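Local coordinates for protein isochorismatase hydrolase (Alkaliphilus metalliredigens, PDB 3HB7) that probably acts as a hydrolase, as a member of the isochorismatase family, at residues L111-Y114 with L115-G119; T155-T159 with E160-E164. All blocks are in the same frame, centred on the assembly; numbering follows the deposited sequence.

Contact 1: L111-Y114 with L115-G119; sequences LDLY and LKEEG
The aliphatic part of E118 lies over one face of the Y114 ring, just where the helix ends. E118 CG sits 4.1 Å from the ring centroid, only 15° off the ring normal, a CH-pi contact offset toward the hydroxyl end of the ring. E118 is the first residue to leave helical geometry. Its chain bends back beyond CG, and its carboxylate plane is turned 56° from the ring. The Y114 ring swings away from its own backbone N (chi1 171°). At its edge, in the ring plane, L115 CD1 meets Y114 CD2 at 3.7 Å. The ring is thus touched over a face and at an edge by two residues that follow it closely in the chain.

On the buried side, L111 and L115 sit one turn apart. L111 CD1 touches L115 CD2 at 4.0 Å. D112 and K116 make a looser pair on another side of the helix. D112 OD2 is 4.0 Å from K116 NZ, too far for a salt bridge, while D112 OD1 is hydrogen-bonded to Y146 OH.

Four successive i to i+4 backbone bonds carry the helix through, from L115 N to L111 O up to E118 N to Y114 O (3.1 Å). A Schellman motif then closes it. G119 is the C' residue with positive phi. Its N bonds to K116 O at 3.3 Å, and the next amide, I120 N, reaches back to L115 O.

The helix 111-117 packs on the central parallel sheet. L111 and L115 face L11 and A9 of strand 8-13, with F106 beside both. Y114 rests on V56 of strand 53-60, stacks with Y96 of strand 96-100, and bonds through OH to H54 ND1.

Contact 2: T155-T159 with E160-E164; sequences TASKT and EEMHE
T155 meets H163 through its hydroxyl and its backbone carbonyl. H163 NE2 gives a weak hydrogen bond to T155 OG1 at 3.4 Å. T155 OG1 has its stronger link with L151 O. T155 O lies over one face of the imidazole, 3.2 Å from H163 NE2 but badly angled for a hydrogen bond. H163 CG is turned anti to its backbone N (chi1 174°), which sends the ring back along the incoming chain. A156 follows, with its CA 4.1 Å from H163 CD2.

S157 points its CB at the first turn of the helix. S157 CB is 4.0 Å from H163 CB, and its OG touches the CB of selenomethionine M162. The hydroxyl also has a weak hydrogen bond to N131 ND2. K158 packs its CB against M162 SE at 4.2 Å, while the end of its side chain leads away.

T159 grips the helix start with two bonds. Its OG1 accepts from M162 N at 3.1 Å, with an N-H...O angle of 163°. Its carbonyl O accepts from H163 N at 3.1 Å, with the donor in the carbonyl plane. With chi1 at 71°, T159 OG1 sits over the helix start, within reach of M162 N.

W129 touches S157 and K158, and T130 touches T155 and H163. The feature is a threonine N-cap: T159 OG1 satisfies an amide at the start of helix 160-170, a few residues after the short strand 155-156.

In the fold
Contact 1 comes first along the chain and closes before contact 2 opens. Their centres are 29 Å apart, on opposite sides of the chain's centre, and their nearest atoms stay about 14 Å apart. Both lie within the isochorismatase domain. One includes a helix C-terminus, the other a helix N-terminus. Contact 1 covers the whole short helix 111-117 and its C-terminal cap, just before strand 122-126. Contact 2 holds the start of helix 160-170, which leads on to strand 175-177. These strands belong to the same six-stranded parallel sheet, with 147-151 between them. The two contacts thus shape separate helical connections of one alpha/beta fold.

Contact 1: L111-Y114 with L115-G119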
loop_
_atom_site.group_PDB
_atom_site.type_symbol
_atom_site.label_atom_id
_atom_site.label_comp_id
_atom_site.label_asym_id
_atom_site.label_seq_id
_atom_site.Cartn_x
_atom_site.Cartn_y
_atom_site.Cartn_z
ATOM N N LEU E 111 -9.848 -35.499 -34.658
ATOM C CA LEU E 111 -10.945 -34.589 -34.857
ATOM C C LEU E 111 -10.936 -33.947 -36.232
ATOM O O LEU E 111 -11.947 -33.857 -36.836
ATOM C CB LEU E 111 -10.952 -33.523 -33.778
ATOM C CG LEU E 111 -11.898 -32.340 -33.895
ATOM C CD1 LEU E 111 -13.284 -32.792 -33.882
ATOM C CD2 LEU E 111 -11.720 -31.320 -32.815
ATOM N N ASP E 112 -9.793 -33.521 -36.720
ATOM C CA ASP E 112 -9.695 -32.964 -38.043
ATOM C C ASP E 112 -10.064 -33.991 -39.096
ATOM O O ASP E 112 -10.739 -33.672 -40.039
ATOM C CB ASP E 112 -8.300 -32.432 -38.298
ATOM C CG ASP E 112 -8.179 -31.687 -39.583
ATOM O OD1 ASP E 112 -9.008 -30.847 -39.874
ATOM O OD2 ASP E 112 -7.232 -31.920 -40.318
ATOM N N LEU E 113 -9.624 -35.222 -38.929
ATOM C CA LEU E 113 -9.940 -36.241 -39.888
ATOM C C LEU E 113 -11.430 -36.476 -39.963
ATOM O O LEU E 113 -11.959 -36.560 -41.010
ATOM C CB LEU E 113 -9.218 -37.551 -39.597
ATOM C CG LEU E 113 -9.550 -38.677 -40.567
ATOM C CD1 LEU E 113 -9.057 -38.415 -41.932
ATOM C CD2 LEU E 113 -9.038 -39.954 -40.082
ATOM N N TYR E 114 -12.105 -36.534 -38.839
ATOM C CA TYR E 114 -13.521 -36.721 -38.842
ATOM C C TYR E 114 -14.219 -35.579 -39.540
ATOM O O TYR E 114 -15.124 -35.795 -40.294
ATOM C CB TYR E 114 -14.028 -36.833 -37.430
ATOM C CG TYR E 114 -15.516 -36.824 -37.299
ATOM C CD1 TYR E 114 -16.228 -37.995 -37.252
ATOM C CD2 TYR E 114 -16.202 -35.653 -37.192
ATOM C CE1 TYR E 114 -17.571 -37.994 -37.125
ATOM C CE2 TYR E 114 -17.544 -35.640 -37.062
ATOM C CZ TYR E 114 -18.236 -36.814 -37.030
ATOM O OH TYR E 114 -19.595 -36.809 -36.899
ATOM N N LEU E 115 -13.783 -34.366 -39.291
ATOM C CA LEU E 115 -14.357 -33.223 -39.913
ATOM C C LEU E 115 -14.139 -33.287 -41.395
ATOM O O LEU E 115 -14.997 -32.946 -42.144
ATOM C CB LEU E 115 -13.729 -31.965 -39.368
ATOM C CG LEU E 115 -14.303 -31.269 -38.143
ATOM C CD1 LEU E 115 -15.188 -32.103 -37.359
ATOM C CD2 LEU E 115 -13.222 -30.741 -37.288
ATOM N N LYS E 116 -12.967 -33.702 -41.817
ATOM C CA LYS E 116 -12.667 -33.830 -43.216
ATOM C C LYS E 116 -13.542 -34.882 -43.871
ATOM O O LYS E 116 -14.018 -34.689 -44.947
ATOM C CB LYS E 116 -11.207 -34.187 -43.404
ATOM C CG LYS E 116 -10.411 -33.232 -44.245
ATOM C CD LYS E 116 -9.021 -32.991 -43.644
ATOM C CE LYS E 116 -7.955 -32.904 -44.722
ATOM N NZ LYS E 116 -6.586 -32.666 -44.225
ATOM N N GLU E 117 -13.755 -35.983 -43.184
ATOM C CA GLU E 117 -14.527 -37.083 -43.693
ATOM C C GLU E 117 -15.950 -36.657 -43.963
ATOM O O GLU E 117 -16.522 -37.032 -44.947
ATOM C CB GLU E 117 -14.508 -38.257 -42.717
ATOM C CG GLU E 117 -13.267 -39.078 -42.763
ATOM C CD GLU E 117 -13.180 -40.113 -41.686
ATOM O OE1 GLU E 117 -12.682 -41.197 -41.954
ATOM O OE2 GLU E 117 -13.598 -39.855 -40.567
ATOM N N GLU E 118 -16.501 -35.839 -43.092
ATOM C CA GLU E 118 -17.890 -35.446 -43.166
ATOM C C GLU E 118 -18.129 -34.183 -43.943
ATOM O O GLU E 118 -19.192 -33.661 -43.938
ATOM C CB GLU E 118 -18.473 -35.312 -41.782
ATOM C CG GLU E 118 -18.320 -36.513 -40.949
ATOM C CD GLU E 118 -18.894 -37.723 -41.591
ATOM O OE1 GLU E 118 -19.657 -37.572 -42.530
ATOM O OE2 GLU E 118 -18.598 -38.834 -41.166
ATOM N N GLY E 119 -17.121 -33.675 -44.605
ATOM C CA GLY E 119 -17.281 -32.494 -45.415
ATOM C C GLY E 119 -17.775 -31.281 -44.680
ATOM O O GLY E 119 -18.474 -30.462 -45.229
#

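Contact 2: T155-T159 with E160-E164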
loop_
_atom_site.group_PDB
_atom_site.type_symbol
_atom_site.label_atom_id
_atom_site.label_comp_id
_atom_site.label_asym_id
_atom_site.label_seq_id
_atom_site.Cartn_x
_atom_site.Cartn_y
_atom_site.Cartn_z
ATOM N N THR E 155 -20.946 -21.240 -23.767
ATOM C CA THR E 155 -19.636 -21.466 -23.197
ATOM C C THR E 155 -19.537 -20.828 -21.830
ATOM O O THR E 155 -20.238 -19.901 -21.533
ATOM C CB THR E 155 -18.546 -20.892 -24.077
ATOM O OG1 THR E 155 -18.917 -19.596 -24.505
ATOM C CG2 THR E 155 -18.360 -21.726 -25.278
ATOM N N ALA E 156 -18.669 -21.353 -21.002
ATOM C CA ALA E 156 -18.549 -20.878 -19.665
ATOM C C ALA E 156 -17.125 -21.026 -19.228
ATOM O O ALA E 156 -16.368 -21.686 -19.865
ATOM C CB ALA E 156 -19.443 -21.644 -18.775
ATOM N N SER E 157 -16.796 -20.439 -18.100
ATOM C CA SER E 157 -15.489 -20.544 -17.524
ATOM C C SER E 157 -15.605 -20.497 -16.036
ATOM O O SER E 157 -16.663 -20.366 -15.518
ATOM C CB SER E 157 -14.562 -19.445 -17.999
ATOM O OG SER E 157 -13.243 -19.794 -17.688
ATOM N N LYS E 158 -14.476 -20.580 -15.369
ATOM C CA LYS E 158 -14.403 -20.602 -13.931
ATOM C C LYS E 158 -14.960 -19.331 -13.327
ATOM O O LYS E 158 -15.572 -19.368 -12.298
ATOM C CB LYS E 158 -12.962 -20.774 -13.523
ATOM C CG LYS E 158 -12.760 -21.208 -12.132
ATOM C CD LYS E 158 -11.298 -21.240 -11.802
ATOM C CE LYS E 158 -11.048 -21.973 -10.522
ATOM N NZ LYS E 158 -10.494 -23.342 -10.699
ATOM N N THR E 159 -14.745 -18.207 -13.972
ATOM C CA THR E 159 -15.322 -16.972 -13.514
ATOM C C THR E 159 -15.908 -16.213 -14.667
ATOM O O THR E 159 -15.526 -16.406 -15.789
ATOM C CB THR E 159 -14.299 -16.090 -12.841
ATOM O OG1 THR E 159 -13.402 -15.570 -13.812
ATOM C CG2 THR E 159 -13.520 -16.866 -11.877
ATOM N N GLU E 160 -16.838 -15.333 -14.371
ATOM C CA GLU E 160 -17.493 -14.538 -15.374
ATOM C C GLU E 160 -16.499 -13.636 -16.073
ATOM O O GLU E 160 -16.649 -13.325 -17.239
ATOM C CB GLU E 160 -18.656 -13.751 -14.782
ATOM C CG GLU E 160 -20.043 -14.216 -15.249
ATOM C CD GLU E 160 -21.197 -13.672 -14.402
ATOM O OE1 GLU E 160 -21.389 -12.446 -14.355
ATOM O OE2 GLU E 160 -21.920 -14.465 -13.787
ATOM N N GLU E 161 -15.498 -13.178 -15.346
ATOM C CA GLU E 161 -14.494 -12.357 -15.953
ATOM C C GLU E 161 -13.709 -13.111 -16.997
ATOM O O GLU E 161 -13.478 -12.594 -18.057
ATOM C CB GLU E 161 -13.546 -11.790 -14.915
ATOM C CG GLU E 161 -12.922 -10.486 -15.345
ATOM C CD GLU E 161 -11.526 -10.231 -14.794
ATOM O OE1 GLU E 161 -11.152 -10.834 -13.775
ATOM O OE2 GLU E 161 -10.805 -9.398 -15.377
HETATM N N MSE E 162 -13.292 -14.327 -16.676
HETATM C CA MSE E 162 -12.510 -15.138 -17.591
HETATM C C MSE E 162 -13.322 -15.430 -18.822
HETATM O O MSE E 162 -12.824 -15.345 -19.918
HETATM C CB MSE E 162 -12.092 -16.445 -16.950
HETATM C CG MSE E 162 -10.871 -16.375 -16.126
HETATM SE SE MSE E 162 -10.364 -18.043 -15.471
HETATM C CE MSE E 162 -8.790 -17.631 -14.579
ATOM N N HIS E 163 -14.585 -15.754 -18.638
ATOM C CA HIS E 163 -15.430 -16.004 -19.769
ATOM C C HIS E 163 -15.562 -14.780 -20.625
ATOM O O HIS E 163 -15.536 -14.874 -21.822
ATOM C CB HIS E 163 -16.803 -16.465 -19.332
ATOM C CG HIS E 163 -17.771 -16.593 -20.459
ATOM N ND1 HIS E 163 -18.947 -15.887 -20.514
ATOM C CD2 HIS E 163 -17.733 -17.340 -21.581
ATOM C CE1 HIS E 163 -19.586 -16.189 -21.624
ATOM N NE2 HIS E 163 -18.870 -17.067 -22.287
ATOM N N GLU E 164 -15.726 -13.635 -19.993
ATOM C CA GLU E 164 -15.902 -12.395 -20.703
ATOM C C GLU E 164 -14.692 -12.009 -21.523
ATOM O O GLU E 164 -14.827 -11.569 -22.645
ATOM C CB GLU E 164 -16.255 -11.278 -19.717
ATOM C CG GLU E 164 -16.652 -9.960 -20.365
ATOM C CD GLU E 164 -16.535 -8.721 -19.462
ATOM O OE1 GLU E 164 -16.833 -7.629 -19.946
ATOM O OE2 GLU E 164 -16.152 -8.815 -18.288
#